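Local coordinates for protein transaminase (Bacillus megaterium, PDB 5G0A) that probably transfers amino groups between amines and keto compounds with S selectivity, using bound pyridoxal-5'-phosphate as cofactor, at residues L205-D208 and E212-S215; L214-T219 and Y249-Q254; A188-P193 and R220-N225. One frame throughout, in Å; residues are numbered along the deposited sequence.

Interaction 1 of 3, residues L205-D208 and E212-S215; sequences LLKD and ELLS. Unlike the reference sequence in segment 205-208: L205 (reference Cys).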
loop_
_atom_site.group_PDB
_atom_site.type_symbol
_atom_site.label_atom_id
_atom_site.label_comp_id
_atom_site.label_asym_id
_atom_site.label_seq_id
_atom_site.Cartn_x
_atom_site.Cartn_y
_atom_site.Cartn_z
ATOM N N LEU B 205 30.459 -17.566 -8.690
ATOM C CA LEU B 205 29.544 -16.857 -7.794
ATOM C C LEU B 205 30.151 -16.724 -6.405
ATOM O O LEU B 205 30.630 -17.705 -5.840
ATOM C CB LEU B 205 28.179 -17.560 -7.718
ATOM C CG LEU B 205 27.194 -17.434 -8.888
ATOM C CD1 LEU B 205 26.953 -15.979 -9.262
ATOM C CD2 LEU B 205 27.633 -18.239 -10.109
ATOM N N LEU B 206 30.117 -15.506 -5.864
ATOM C CA LEU B 206 30.757 -15.190 -4.587
ATOM C C LEU B 206 30.091 -15.843 -3.368
ATOM O O LEU B 206 28.868 -15.829 -3.234
ATOM C CB LEU B 206 30.811 -13.673 -4.383
ATOM C CG LEU B 206 31.649 -12.771 -5.298
ATOM C CD1 LEU B 206 31.418 -11.325 -4.902
ATOM C CD2 LEU B 206 33.132 -13.098 -5.232
ATOM N N LYS B 207 30.923 -16.407 -2.494
ATOM C CA LYS B 207 30.492 -17.008 -1.229
ATOM C C LYS B 207 31.240 -16.343 -0.081
ATOM O O LYS B 207 32.353 -15.846 -0.266
ATOM C CB LYS B 207 30.795 -18.510 -1.188
ATOM C CG LYS B 207 30.340 -19.323 -2.386
ATOM C CD LYS B 207 30.657 -20.794 -2.162
ATOM C CE LYS B 207 30.013 -21.677 -3.218
ATOM N NZ LYS B 207 29.958 -23.097 -2.773
ATOM N N ASP B 208 30.634 -16.336 1.105
ATOM C CA ASP B 208 31.325 -15.851 2.295
ATOM C C ASP B 208 32.193 -16.969 2.879
ATOM O O ASP B 208 32.117 -18.117 2.426
ATOM C CB ASP B 208 30.340 -15.267 3.324
ATOM C CG ASP B 208 29.582 -16.330 4.113
ATOM O OD1 ASP B 208 29.620 -17.527 3.757
ATOM O OD2 ASP B 208 28.933 -15.952 5.110
ATOM N N GLU B 212 28.233 -19.703 2.458
ATOM C CA GLU B 212 26.924 -19.197 2.042
ATOM C C GLU B 212 27.088 -18.287 0.820
ATOM O O GLU B 212 27.911 -17.371 0.826
ATOM C CB GLU B 212 26.285 -18.433 3.203
ATOM C CG GLU B 212 24.854 -17.963 2.979
ATOM C CD GLU B 212 24.308 -17.156 4.143
ATOM O OE1 GLU B 212 25.089 -16.457 4.832
ATOM O OE2 GLU B 212 23.084 -17.203 4.369
ATOM N N LEU B 213 26.328 -18.561 -0.243
ATOM C CA LEU B 213 26.326 -17.677 -1.402
ATOM C C LEU B 213 25.923 -16.286 -0.934
ATOM O O LEU B 213 25.037 -16.138 -0.084
ATOM C CB LEU B 213 25.371 -18.190 -2.487
ATOM C CG LEU B 213 25.804 -19.414 -3.300
ATOM C CD1 LEU B 213 24.646 -19.925 -4.153
ATOM C CD2 LEU B 213 26.992 -19.096 -4.193
ATOM N N LEU B 214 26.585 -15.267 -1.475
ATOM C CA LEU B 214 26.316 -13.884 -1.090
ATOM C C LEU B 214 24.866 -13.485 -1.381
ATOM O O LEU B 214 24.246 -12.752 -0.603
ATOM C CB LEU B 214 27.290 -12.916 -1.777
ATOM C CG LEU B 214 28.482 -12.385 -0.966
ATOM C CD1 LEU B 214 29.300 -13.484 -0.307
ATOM C CD2 LEU B 214 29.370 -11.498 -1.833
ATOM N N SER B 215 24.345 -13.964 -2.508
ATOM C CA SER B 215 22.934 -13.758 -2.832
ATOM C C SER B 215 22.029 -14.275 -1.717
ATOM O O SER B 215 21.086 -13.584 -1.312
ATOM C CB SER B 215 22.580 -14.420 -4.167
ATOM O OG SER B 215 22.749 -15.816 -4.058
HETATM O O HOH W 1 26.226 -15.103 -4.405
#
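The carbonyl oxygen L206 O takes two donors: the backbone N of L214, at 2.9 Å and nearly straight, and a water that itself accepts from S215 N. The two segments are the arms of a tight hairpin-like turn just before helix 214-226, with K207 and L213 making a single beta bridge, so the first amides of the helix are tied back to the loop. L213 occupies the N-cap position. On the other side of the bridge D208 N donates to E212 O at 2.9 Å, and E212 N returns a more bent bond (134°) to the D208 carboxylate, meeting OD1 on its syn side but 32° out of the plane. D208 CG sits between the backbone N and the carbonyl carbon (chi1 77°), which brings OD1 to that amide. Its other oxygen, D208 OD2, lies 3.9 Å from E212 OE1, a pairing of like charges that the salt bridge from E212 to R220 probably eases. The leucines fill in around this bridge: L213 CD2 packs against K207 CG, while L214 straddles the opposite arm, its CD1 against D208 N and its CD2 3.6 Å from L206 CB.

Interaction 2 of 3, residues L214-T219 and Y249-Q254; sequences LSVKYT and YEYIPQ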
loop_
_atom_site.group_PDB
_atom_site.type_symbol
_atom_site.label_atom_id
_atom_site.label_comp_id
_atom_site.label_asym_id
_atom_site.label_seq_id
_atom_site.Cartn_x
_atom_site.Cartn_y
_atom_site.Cartn_z
ATOM N N LEU B 214 26.585 -15.267 -1.475
ATOM C CA LEU B 214 26.316 -13.884 -1.090
ATOM C C LEU B 214 24.866 -13.485 -1.381
ATOM O O LEU B 214 24.246 -12.752 -0.603
ATOM C CB LEU B 214 27.290 -12.916 -1.777
ATOM C CG LEU B 214 28.482 -12.385 -0.966
ATOM C CD1 LEU B 214 29.300 -13.484 -0.307
ATOM C CD2 LEU B 214 29.370 -11.498 -1.833
ATOM N N SER B 215 24.345 -13.964 -2.508
ATOM C CA SER B 215 22.934 -13.758 -2.832
ATOM C C SER B 215 22.029 -14.275 -1.717
ATOM O O SER B 215 21.086 -13.584 -1.312
ATOM C CB SER B 215 22.580 -14.420 -4.167
ATOM O OG SER B 215 22.749 -15.816 -4.058
ATOM N N VAL B 216 22.289 -15.503 -1.255
ATOM C CA VAL B 216 21.545 -16.098 -0.146
ATOM C C VAL B 216 21.755 -15.327 1.164
ATOM O O VAL B 216 20.796 -15.060 1.912
ATOM C CB VAL B 216 21.896 -17.597 0.032
ATOM C CG1 VAL B 216 21.226 -18.169 1.276
ATOM C CG2 VAL B 216 21.516 -18.395 -1.222
ATOM N N LYS B 217 23.006 -14.968 1.451
ATOM C CA LYS B 217 23.310 -14.191 2.659
ATOM C C LYS B 217 22.469 -12.924 2.754
ATOM O O LYS B 217 21.875 -12.628 3.794
ATOM C CB LYS B 217 24.810 -13.826 2.733
ATOM C CG LYS B 217 25.145 -12.919 3.913
ATOM C CD LYS B 217 26.407 -12.098 3.696
ATOM C CE LYS B 217 26.639 -11.150 4.864
ATOM N NZ LYS B 217 27.242 -11.835 6.043
ATOM N N TYR B 218 22.422 -12.163 1.672
ATOM C CA TYR B 218 21.709 -10.916 1.714
ATOM C C TYR B 218 20.194 -11.134 1.743
ATOM O O TYR B 218 19.471 -10.366 2.377
ATOM C CB TYR B 218 22.131 -9.966 0.588
ATOM C CG TYR B 218 21.476 -8.621 0.738
ATOM C CD1 TYR B 218 21.654 -7.865 1.911
ATOM C CD2 TYR B 218 20.646 -8.106 -0.253
ATOM C CE1 TYR B 218 21.044 -6.640 2.073
ATOM C CE2 TYR B 218 20.032 -6.874 -0.096
ATOM C CZ TYR B 218 20.235 -6.144 1.066
ATOM O OH TYR B 218 19.630 -4.921 1.240
ATOM N N THR B 219 19.725 -12.197 1.081
ATOM C CA THR B 219 18.304 -12.572 1.188
ATOM C C THR B 219 17.934 -12.826 2.656
ATOM O O THR B 219 16.921 -12.342 3.161
ATOM C CB THR B 219 17.976 -13.828 0.336
ATOM O OG1 THR B 219 18.381 -13.613 -1.020
ATOM C CG2 THR B 219 16.476 -14.148 0.360
ATOM N N TYR B 249 24.726 -24.212 -8.967
ATOM C CA TYR B 249 24.112 -25.409 -8.405
ATOM C C TYR B 249 23.667 -25.239 -6.957
ATOM O O TYR B 249 22.661 -25.801 -6.549
ATOM C CB TYR B 249 25.062 -26.620 -8.487
ATOM C CG TYR B 249 24.434 -27.831 -7.850
ATOM C CD1 TYR B 249 23.496 -28.587 -8.547
ATOM C CD2 TYR B 249 24.725 -28.187 -6.527
ATOM C CE1 TYR B 249 22.888 -29.683 -7.964
ATOM C CE2 TYR B 249 24.112 -29.280 -5.930
ATOM C CZ TYR B 249 23.197 -30.021 -6.658
ATOM O OH TYR B 249 22.577 -31.112 -6.093
ATOM N N GLU B 250 24.444 -24.491 -6.175
ATOM C CA GLU B 250 24.250 -24.433 -4.740
ATOM C C GLU B 250 23.107 -23.533 -4.267
ATOM O O GLU B 250 22.666 -23.645 -3.126
ATOM C CB GLU B 250 25.529 -23.974 -4.057
ATOM C CG GLU B 250 25.977 -24.929 -2.972
ATOM C CD GLU B 250 26.064 -26.356 -3.474
ATOM O OE1 GLU B 250 26.834 -26.595 -4.422
ATOM O OE2 GLU B 250 25.351 -27.236 -2.932
ATOM N N TYR B 251 22.678 -22.625 -5.127
ATOM C CA TYR B 251 21.647 -21.639 -4.746
ATOM C C TYR B 251 20.359 -22.265 -4.181
ATOM O O TYR B 251 19.930 -21.920 -3.067
ATOM C CB TYR B 251 21.350 -20.695 -5.923
ATOM C CG TYR B 251 20.289 -19.678 -5.567
ATOM C CD1 TYR B 251 20.628 -18.483 -4.917
ATOM C CD2 TYR B 251 18.938 -19.942 -5.833
ATOM C CE1 TYR B 251 19.647 -17.551 -4.558
ATOM C CE2 TYR B 251 17.949 -19.021 -5.489
ATOM C CZ TYR B 251 18.304 -17.838 -4.861
ATOM O OH TYR B 251 17.317 -16.945 -4.528
ATOM N N ILE B 252 19.747 -23.181 -4.937
ATOM C CA ILE B 252 18.478 -23.782 -4.522
ATOM C C ILE B 252 18.590 -24.599 -3.219
ATOM O O ILE B 252 17.798 -24.409 -2.301
ATOM C CB ILE B 252 17.791 -24.571 -5.687
ATOM C CG1 ILE B 252 17.300 -23.594 -6.779
ATOM C CG2 ILE B 252 16.640 -25.433 -5.162
ATOM C CD1 ILE B 252 16.193 -22.615 -6.317
ATOM N N PRO B 253 19.595 -25.490 -3.112
ATOM C CA PRO B 253 19.749 -26.127 -1.809
ATOM C C PRO B 253 19.937 -25.116 -0.673
ATOM O O PRO B 253 19.411 -25.323 0.430
ATOM C CB PRO B 253 21.003 -27.024 -1.997
ATOM C CG PRO B 253 21.011 -27.325 -3.457
ATOM C CD PRO B 253 20.488 -26.075 -4.130
ATOM N N GLN B 254 20.655 -24.025 -0.937
ATOM C CA GLN B 254 20.847 -23.020 0.113
ATOM C C GLN B 254 19.565 -22.261 0.467
ATOM O O GLN B 254 19.349 -21.914 1.619
ATOM C CB GLN B 254 21.993 -22.077 -0.222
ATOM C CG GLN B 254 23.346 -22.704 0.087
ATOM C CD GLN B 254 24.503 -21.722 -0.049
ATOM O OE1 GLN B 254 24.333 -20.508 0.024
ATOM N NE2 GLN B 254 25.704 -22.264 -0.226
HETATM O O HOH W 2 18.063 -14.683 -3.583
#
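Two helices that flank the central sheet, 214-226 and 251-262, meet here through their first turns, and the contact is carried by S215 and V216 on one side and Y251 and Q254 on the other. The Y251 ring presents an edge to the serine: S215 OG lies close to the ring plane, 3.5 Å from Y251 CD1. V216 comes in obliquely, its CG2 3.8 Å from Y251 CD1 and also against Q254, where it touches both CB and the amide oxygen OE1. That methyl thus fills the groove between two side chains three residues apart. In the V216 torsion (chi1 174°) CG1 stands opposite the backbone N, which puts CG2 on the side of Y251. The setting is the large PLP-binding domain of a class-III aminotransferase, an alpha/beta fold in which these helices each lead into or out of strand 231-236; the Y251 side chain is about 13 Å from a bound pyridoxal-5'-phosphate. No direct hydrogen bond crosses between the segments, but a water does the job, lying at the ring edge 2.6 Å from Y251 OH and donating to T219 OG1. T219 OG1 itself donates to S215 O at 2.7 Å, reaching it from the opposite face to the T219 N bond. Outside the pair, Y251 OH is also bonded to R144, and Q254 OE1 accepts from L213 N. Replacing Y251 with an alanine would probably leave R144 and the bridging water without their hydroxyl partner and open a gap beside V216 CG2. The Q254 amide is held at both ends, its NE2 donating to G211 O.

Interaction 3 of 3, residues A188-P193 and R220-N225; sequences AVLMAP and RRMIEN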
loop_
_atom_site.group_PDB
_atom_site.type_symbol
_atom_site.label_atom_id
_atom_site.label_comp_id
_atom_site.label_asym_id
_atom_site.label_seq_id
_atom_site.Cartn_x
_atom_site.Cartn_y
_atom_site.Cartn_z
ATOM N N ALA B 188 3.037 -6.425 -0.686
ATOM C CA ALA B 188 3.814 -6.850 0.463
ATOM C C ALA B 188 4.964 -7.759 -0.031
ATOM O O ALA B 188 4.928 -8.947 0.184
ATOM C CB ALA B 188 2.880 -7.591 1.388
ATOM N N VAL B 189 5.913 -7.194 -0.761
ATOM C CA VAL B 189 6.934 -7.963 -1.474
ATOM C C VAL B 189 8.288 -7.319 -1.271
ATOM O O VAL B 189 8.448 -6.077 -1.365
ATOM C CB VAL B 189 6.629 -8.081 -3.005
ATOM C CG1 VAL B 189 7.796 -8.716 -3.779
ATOM C CG2 VAL B 189 5.322 -8.828 -3.235
ATOM N N LEU B 190 9.272 -8.165 -1.002
ATOM C CA LEU B 190 10.655 -7.743 -0.972
ATOM C C LEU B 190 11.400 -8.349 -2.146
ATOM O O LEU B 190 11.247 -9.544 -2.434
ATOM C CB LEU B 190 11.307 -8.215 0.325
ATOM C CG LEU B 190 10.660 -7.827 1.635
ATOM C CD1 LEU B 190 11.483 -8.439 2.761
ATOM C CD2 LEU B 190 10.554 -6.306 1.766
ATOM N N MET B 191 12.224 -7.545 -2.807
ATOM C CA MET B 191 13.046 -8.046 -3.915
ATOM C C MET B 191 14.463 -8.386 -3.450
ATOM O O MET B 191 15.252 -7.491 -3.137
ATOM C CB MET B 191 13.102 -7.047 -5.095
ATOM C CG MET B 191 14.007 -7.535 -6.220
ATOM S SD MET B 191 14.108 -6.400 -7.610
ATOM C CE MET B 191 15.415 -5.299 -7.052
ATOM N N ALA B 192 14.775 -9.680 -3.435
ATOM C CA ALA B 192 16.117 -10.183 -3.082
ATOM C C ALA B 192 16.993 -10.275 -4.302
ATOM O O ALA B 192 16.507 -10.159 -5.437
ATOM C CB ALA B 192 15.999 -11.554 -2.408
ATOM N N PRO B 193 18.308 -10.479 -4.094
ATOM C CA PRO B 193 19.180 -10.527 -5.277
ATOM C C PRO B 193 18.915 -11.737 -6.172
ATOM O O PRO B 193 18.479 -12.787 -5.707
ATOM C CB PRO B 193 20.604 -10.591 -4.699
ATOM C CG PRO B 193 20.467 -10.709 -3.215
ATOM C CD PRO B 193 19.055 -10.415 -2.820
ATOM N N ARG B 220 18.778 -13.573 3.355
ATOM C CA ARG B 220 18.518 -13.888 4.762
ATOM C C ARG B 220 18.520 -12.602 5.601
ATOM O O ARG B 220 17.665 -12.428 6.452
ATOM C CB ARG B 220 19.588 -14.848 5.280
ATOM C CG ARG B 220 19.446 -15.202 6.756
ATOM C CD ARG B 220 20.610 -16.051 7.258
ATOM N NE ARG B 220 21.922 -15.578 6.812
ATOM C CZ ARG B 220 22.658 -14.642 7.418
ATOM N NH1 ARG B 220 22.225 -14.025 8.513
ATOM N NH2 ARG B 220 23.838 -14.309 6.908
ATOM N N ARG B 221 19.487 -11.724 5.342
ATOM C CA ARG B 221 19.582 -10.428 6.040
ATOM C C ARG B 221 18.316 -9.595 5.878
ATOM O O ARG B 221 17.854 -8.965 6.830
ATOM C CB ARG B 221 20.801 -9.635 5.542
ATOM C CG ARG B 221 22.142 -10.119 6.060
ATOM C CD ARG B 221 22.575 -9.322 7.291
ATOM N NE ARG B 221 22.954 -7.944 6.968
ATOM C CZ ARG B 221 24.186 -7.428 7.061
ATOM N NH1 ARG B 221 25.219 -8.162 7.465
ATOM N NH2 ARG B 221 24.381 -6.154 6.751
ATOM N N MET B 222 17.766 -9.585 4.657
ATOM C CA MET B 222 16.545 -8.845 4.383
ATOM C C MET B 222 15.388 -9.425 5.174
ATOM O O MET B 222 14.595 -8.699 5.747
ATOM C CB MET B 222 16.206 -8.884 2.884
ATOM C CG MET B 222 17.095 -8.024 2.000
ATOM S SD MET B 222 16.745 -8.402 0.259
ATOM C CE MET B 222 14.984 -8.228 0.305
ATOM N N ILE B 223 15.288 -10.760 5.215
ATOM C CA ILE B 223 14.235 -11.388 6.002
ATOM C C ILE B 223 14.380 -11.101 7.499
ATOM O O ILE B 223 13.389 -10.892 8.186
ATOM C CB ILE B 223 14.150 -12.912 5.729
ATOM C CG1 ILE B 223 13.781 -13.109 4.247
ATOM C CG2 ILE B 223 13.143 -13.597 6.652
ATOM C CD1 ILE B 223 14.003 -14.535 3.757
ATOM N N GLU B 224 15.606 -11.167 7.999
ATOM C CA GLU B 224 15.867 -10.823 9.403
ATOM C C GLU B 224 15.445 -9.389 9.702
ATOM O O GLU B 224 14.776 -9.124 10.703
ATOM C CB GLU B 224 17.355 -10.986 9.718
ATOM C CG GLU B 224 17.782 -12.436 9.809
ATOM C CD GLU B 224 19.280 -12.557 9.986
ATOM O OE1 GLU B 224 19.994 -11.548 9.780
ATOM O OE2 GLU B 224 19.719 -13.649 10.342
ATOM N N ASN B 225 15.816 -8.473 8.815
ATOM C CA ASN B 225 15.517 -7.051 9.008
ATOM C C ASN B 225 14.028 -6.749 9.055
ATOM O O ASN B 225 13.563 -6.031 9.914
ATOM C CB ASN B 225 16.197 -6.230 7.917
ATOM C CG ASN B 225 16.124 -4.733 8.181
ATOM O OD1 ASN B 225 15.143 -4.077 7.838
ATOM N ND2 ASN B 225 17.164 -4.190 8.820
#
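M222 starts with its CG opposite the carbonyl carbon (chi1 -73°), runs extended through chi2, then bends at chi3 (51°), and this hook lays its sulfur and methyl along the backbone of strand 189-192. The strand is an edge strand, within this chain, of the seven-stranded sheet of the PLP-dependent aminotransferase fold, and helix 214-226 packs over it, running roughly antiparallel: the axes of strand 189-192 and helix segment 220-225 come within 9.4 Å, their directions 153° apart. M222 carries nearly all of the contact. Its methyl, M222 CE, sits 3.7 Å from L190 CB. M222 CE is also 3.5 Å from M191 O, while M222 SD lies 3.8 Å from A192 CA, with P193 CD a little farther along. The thioether therefore spans from L190 to P193, the residue just past the strand, and it meets main-chain atoms as well as side chains. No hydrogen bond joins the two segments; the contact is van der Waals packing, mostly apolar. The strand's own polar backbone groups pair instead with strand 140-144, L190 with V141 and T143. Farther round the helix, I223 packs on V142 and on M258 of helix 251-262. The neighbouring subunit also closes in on this region: R221 makes a salt bridge to E145 of the second subunit, and N225 bonds to R160 and N407 of that chain. Within the helix, R220 and E224, one turn apart, form a salt bridge in which R220 NH1 donates to E224 OE2 at 3.1 Å, the carboxylate oxygen lying close to the guanidinium plane and approached from above its own.

All three contacts use helix 214-226, in order along its length: interaction 1 at its start, interaction 2 on its first turn, interaction 3 farther on. Interaction 1 is partly exposed and works mainly through backbone hydrogen bonds and a water, whereas interactions 2 and 3 are buried and rely on side-chain packing, with a water bridge in interaction 2, while interaction 3 is carried by the thioether of M222. The two buried contacts also interlock: T219 OG1 packs on A192 CB and P193 CD, and S215 O lies against P193 CG. Interactions 2 and 3 both reach the second subunit as well.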